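Local coordinates for calcium homeostasis modulator protein 5 (Homo sapiens, PDB 7D60), which assembles into undecameric, cone-shaped large-pore channels whose gating and ion conductance are probably regulated by membrane lipids, at residues S30-S35 / L119-F124. Residues are numbered along the deposited sequence; the frame is centred on the assembly and turned at random.
Sequences SERLFS and LLNGTF. With PA8 (1,2-dioctanoyl-sn-glycero-3-phosphate), chain P.
The guanidinium of Arg32 has the lipid 1,2-dioctanoyl-sn-glycero-3-phosphate over one face, with the lipid's ester oxygen O7 2.9 Å from Arg32 NE, and the amide of Asn121 set obliquely to it. Guanidinium and amide planes are turned 51° apart, and although Arg32 NH1 lies 2.8 Å from Asn121 OD1, the angle is too poor for a hydrogen bond. The arginine chain, bent at chi2 and chi3, curls back to bring NH1 to Asn121 and NE to the lipid. From the other end of the same amide, Asn121 ND2 gives a weak, strongly bent hydrogen bond to Glu31 OE2 (3.0 Å, N-H...O angle 125°). Glu31 OE2 also approaches the Phe124 ring obliquely, 3.6 Å from Phe124 CE1. The Phe124 ring meets Phe39 edge-to-face, and Glu31 also touches Trp114 and Val117 of helix 109-120. Here the S1 helix faces the break in S3, where Gly122 centres an inverse gamma turn between helices 109-120 and 123-130. A leucine in place of Arg32 would probably deprive the lipid's ester oxygen and Asn121 OD1 of their cationic neighbour. Arg32 and Asn121 bind the lipid, in a pocket that also includes Gln176. Asn121 thus mediates between acid and base: its amide nitrogen serves buried Glu31, its oxygen faces Arg32, and the nearby positive charge probably helps to offset that of the carboxylate.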
ATOM      1  N   SER A  30       6.069  18.004 -30.356  1.00 55.68           N
ATOM      2  CA  SER A  30       6.632  17.351 -31.529  1.00 55.68           C
ATOM      3  C   SER A  30       7.781  18.136 -32.133  1.00 55.68           C
ATOM      4  O   SER A  30       8.644  17.549 -32.793  1.00 55.68           O
ATOM      5  CB  SER A  30       5.550  17.142 -32.589  1.00 55.68           C
ATOM      6  OG  SER A  30       6.096  16.603 -33.777  1.00 55.68           O
ATOM      7  N   GLU A  31       7.809  19.451 -31.930  1.00 52.23           N
ATOM      8  CA  GLU A  31       8.925  20.253 -32.409  1.00 52.23           C
ATOM      9  C   GLU A  31      10.150  20.096 -31.523  1.00 52.23           C
ATOM     10  O   GLU A  31      11.279  20.168 -32.019  1.00 52.23           O
ATOM     11  CB  GLU A  31       8.515  21.722 -32.489  1.00 52.23           C
ATOM     12  CG  GLU A  31       9.393  22.558 -33.392  1.00 52.23           C
ATOM     13  CD  GLU A  31      10.539  23.210 -32.645  1.00 52.23           C
ATOM     14  OE1 GLU A  31      10.452  23.329 -31.405  1.00 52.23           O
ATOM     15  OE2 GLU A  31      11.532  23.595 -33.294  1.00 52.23           O
ATOM     16  N   ARG A  32       9.956  19.881 -30.222  1.00 57.06           N
ATOM     17  CA  ARG A  32      11.085  19.650 -29.333  1.00 57.06           C
ATOM     18  C   ARG A  32      11.691  18.271 -29.516  1.00 57.06           C
ATOM     19  O   ARG A  32      12.828  18.049 -29.100  1.00 57.06           O
ATOM     20  CB  ARG A  32      10.662  19.833 -27.880  1.00 57.06           C
ATOM     21  CG  ARG A  32      10.068  21.187 -27.596  1.00 57.06           C
ATOM     22  CD  ARG A  32      11.071  22.271 -27.883  1.00 57.06           C
ATOM     23  NE  ARG A  32      12.307  22.056 -27.142  1.00 57.06           N
ATOM     24  CZ  ARG A  32      13.522  22.214 -27.653  1.00 57.06           C
ATOM     25  NH1 ARG A  32      13.670  22.591 -28.913  1.00 57.06           N
ATOM     26  NH2 ARG A  32      14.591  21.996 -26.901  1.00 57.06           N
ATOM     27  N   LEU A  33      10.956  17.338 -30.114  1.00 55.81           N
ATOM     28  CA  LEU A  33      11.512  16.026 -30.399  1.00 55.81           C
ATOM     29  C   LEU A  33      12.322  16.034 -31.687  1.00 55.81           C
ATOM     30  O   LEU A  33      13.249  15.235 -31.835  1.00 55.81           O
ATOM     31  CB  LEU A  33      10.381  14.996 -30.461  1.00 55.81           C
ATOM     32  CG  LEU A  33      10.692  13.501 -30.529  1.00 55.81           C
ATOM     33  CD1 LEU A  33       9.741  12.741 -29.634  1.00 55.81           C
ATOM     34  CD2 LEU A  33      10.569  12.993 -31.953  1.00 55.81           C
ATOM     35  N   PHE A  34      12.000  16.928 -32.619  1.00 50.25           N
ATOM     36  CA  PHE A  34      12.745  16.999 -33.868  1.00 50.25           C
ATOM     37  C   PHE A  34      14.018  17.815 -33.729  1.00 50.25           C
ATOM     38  O   PHE A  34      15.030  17.481 -34.351  1.00 50.25           O
ATOM     39  CB  PHE A  34      11.875  17.599 -34.970  1.00 50.25           C
ATOM     40  CG  PHE A  34      11.138  16.581 -35.776  1.00 50.25           C
ATOM     41  CD1 PHE A  34      11.797  15.823 -36.726  1.00 50.25           C
ATOM     42  CD2 PHE A  34       9.783  16.378 -35.585  1.00 50.25           C
ATOM     43  CE1 PHE A  34      11.118  14.878 -37.468  1.00 50.25           C
ATOM     44  CE2 PHE A  34       9.099  15.439 -36.323  1.00 50.25           C
ATOM     45  CZ  PHE A  34       9.767  14.688 -37.267  1.00 50.25           C
ATOM     46  N   SER A  35      13.993  18.873 -32.927  1.00 51.54           N
ATOM     47  CA  SER A  35      15.140  19.756 -32.793  1.00 51.54           C
ATOM     48  C   SER A  35      16.194  19.225 -31.836  1.00 51.54           C
ATOM     49  O   SER A  35      17.358  19.628 -31.932  1.00 51.54           O
ATOM     50  CB  SER A  35      14.686  21.137 -32.323  1.00 51.54           C
ATOM     51  OG  SER A  35      14.543  21.159 -30.918  1.00 51.54           O
ATOM     52  N   LEU A 119       9.625  28.662 -35.277  1.00 28.96           N
ATOM     53  CA  LEU A 119      10.335  29.931 -35.332  1.00 28.96           C
ATOM     54  C   LEU A 119      10.587  30.535 -33.958  1.00 28.96           C
ATOM     55  O   LEU A 119      11.490  31.362 -33.823  1.00 28.96           O
ATOM     56  CB  LEU A 119       9.567  30.934 -36.188  1.00 28.96           C
ATOM     57  CG  LEU A 119       9.738  30.848 -37.699  1.00 28.96           C
ATOM     58  CD1 LEU A 119       8.765  31.773 -38.374  1.00 28.96           C
ATOM     59  CD2 LEU A 119      11.142  31.185 -38.113  1.00 28.96           C
ATOM     60  N   LEU A 120       9.819  30.153 -32.942  1.00 33.23           N
ATOM     61  CA  LEU A 120      10.087  30.595 -31.582  1.00 33.23           C
ATOM     62  C   LEU A 120      11.176  29.777 -30.907  1.00 33.23           C
ATOM     63  O   LEU A 120      11.657  30.172 -29.843  1.00 33.23           O
ATOM     64  CB  LEU A 120       8.818  30.529 -30.733  1.00 33.23           C
ATOM     65  CG  LEU A 120       7.741  31.598 -30.920  1.00 33.23           C
ATOM     66  CD1 LEU A 120       6.697  31.464 -29.838  1.00 33.23           C
ATOM     67  CD2 LEU A 120       8.332  32.981 -30.919  1.00 33.23           C
ATOM     68  N   ASN A 121      11.557  28.648 -31.486  1.00 46.28           N
ATOM     69  CA  ASN A 121      12.682  27.833 -31.048  1.00 46.28           C
ATOM     70  C   ASN A 121      13.672  27.922 -32.203  1.00 46.28           C
ATOM     71  O   ASN A 121      13.641  27.107 -33.128  1.00 46.28           O
ATOM     72  CB  ASN A 121      12.233  26.401 -30.749  1.00 46.28           C
ATOM     73  CG  ASN A 121      13.389  25.442 -30.568  1.00 46.28           C
ATOM     74  OD1 ASN A 121      13.935  25.311 -29.477  1.00 46.28           O
ATOM     75  ND2 ASN A 121      13.761  24.758 -31.640  1.00 46.28           N
ATOM     76  N   GLY A 122      14.541  28.927 -32.162  1.00 39.77           N
ATOM     77  CA  GLY A 122      15.213  29.376 -33.366  1.00 39.77           C
ATOM     78  C   GLY A 122      16.375  28.559 -33.891  1.00 39.77           C
ATOM     79  O   GLY A 122      17.399  29.129 -34.268  1.00 39.77           O
ATOM     80  N   THR A 123      16.228  27.238 -33.963  1.00 40.10           N
ATOM     81  CA  THR A 123      17.304  26.404 -34.476  1.00 40.10           C
ATOM     82  C   THR A 123      17.207  26.159 -35.974  1.00 40.10           C
ATOM     83  O   THR A 123      18.242  26.015 -36.629  1.00 40.10           O
ATOM     84  CB  THR A 123      17.328  25.059 -33.754  1.00 40.10           C
ATOM     85  OG1 THR A 123      16.125  24.343 -34.039  1.00 40.10           O
ATOM     86  CG2 THR A 123      17.422  25.268 -32.264  1.00 40.10           C
ATOM     87  N   PHE A 124      16.000  26.117 -36.538  1.00 35.97           N
ATOM     88  CA  PHE A 124      15.875  25.877 -37.970  1.00 35.97           C
ATOM     89  C   PHE A 124      16.206  27.119 -38.780  1.00 35.97           C
ATOM     90  O   PHE A 124      16.695  27.005 -39.906  1.00 35.97           O
ATOM     91  CB  PHE A 124      14.464  25.403 -38.334  1.00 35.97           C
ATOM     92  CG  PHE A 124      14.020  24.153 -37.624  1.00 35.97           C
ATOM     93  CD1 PHE A 124      12.684  23.956 -37.344  1.00 35.97           C
ATOM     94  CD2 PHE A 124      14.918  23.176 -37.254  1.00 35.97           C
ATOM     95  CE1 PHE A 124      12.256  22.820 -36.697  1.00 35.97           C
ATOM     96  CE2 PHE A 124      14.491  22.040 -36.599  1.00 35.97           C
ATOM     97  CZ  PHE A 124      13.160  21.863 -36.325  1.00 35.97           C
TER
HETATM   98  O1  PA8 P 305      16.367  27.435 -24.773  1.00 66.22           O
HETATM   99  O2  PA8 P 305      15.478  28.064 -26.992  1.00 66.22           O
HETATM  100  P1  PA8 P 305      15.722  26.920 -26.036  1.00 66.22           P
HETATM  101  O3  PA8 P 305      16.640  25.912 -26.681  1.00 66.22           O
HETATM  102  O4  PA8 P 305      14.284  26.207 -25.665  1.00 66.22           O
HETATM  103  C1  PA8 P 305      13.170  26.541 -26.442  1.00 66.22           C
HETATM  104  C2  PA8 P 305      11.905  25.968 -25.801  1.00 66.22           C
HETATM  105  C3  PA8 P 305      10.705  26.387 -26.651  1.00 66.22           C
HETATM  106  O5  PA8 P 305       9.641  26.801 -25.835  1.00 66.22           O
HETATM  107  C4  PA8 P 305       8.459  27.079 -26.540  1.00 66.22           C
HETATM  108  O6  PA8 P 305       8.440  27.020 -27.723  1.00 66.22           O
HETATM  109  C5  PA8 P 305       7.179  27.464 -25.804  1.00 66.22           C
HETATM  110  C6  PA8 P 305       6.204  28.178 -26.739  1.00 66.22           C
HETATM  111  C7  PA8 P 305       4.747  28.020 -26.317  1.00 66.22           C
HETATM  112  O7  PA8 P 305      11.988  24.570 -25.764  1.00 66.22           O
HETATM  113  C12 PA8 P 305      12.191  23.982 -24.506  1.00 66.22           C
HETATM  114  O8  PA8 P 305      13.233  24.094 -23.955  1.00 66.22           O
HETATM  115  C13 PA8 P 305      11.079  23.160 -23.854  1.00 66.22           C
HETATM  116  C14 PA8 P 305      10.056  24.020 -23.119  1.00 66.22           C
HETATM  117  C15 PA8 P 305       8.670  23.939 -23.755  1.00 66.22           C
HETATM  118  C16 PA8 P 305       7.582  24.460 -22.820  1.00 66.22           C
HETATM  119  C17 PA8 P 305       7.057  23.392 -21.865  1.00 66.22           C
HETATM  120  C18 PA8 P 305       5.600  23.033 -22.148  1.00 66.22           C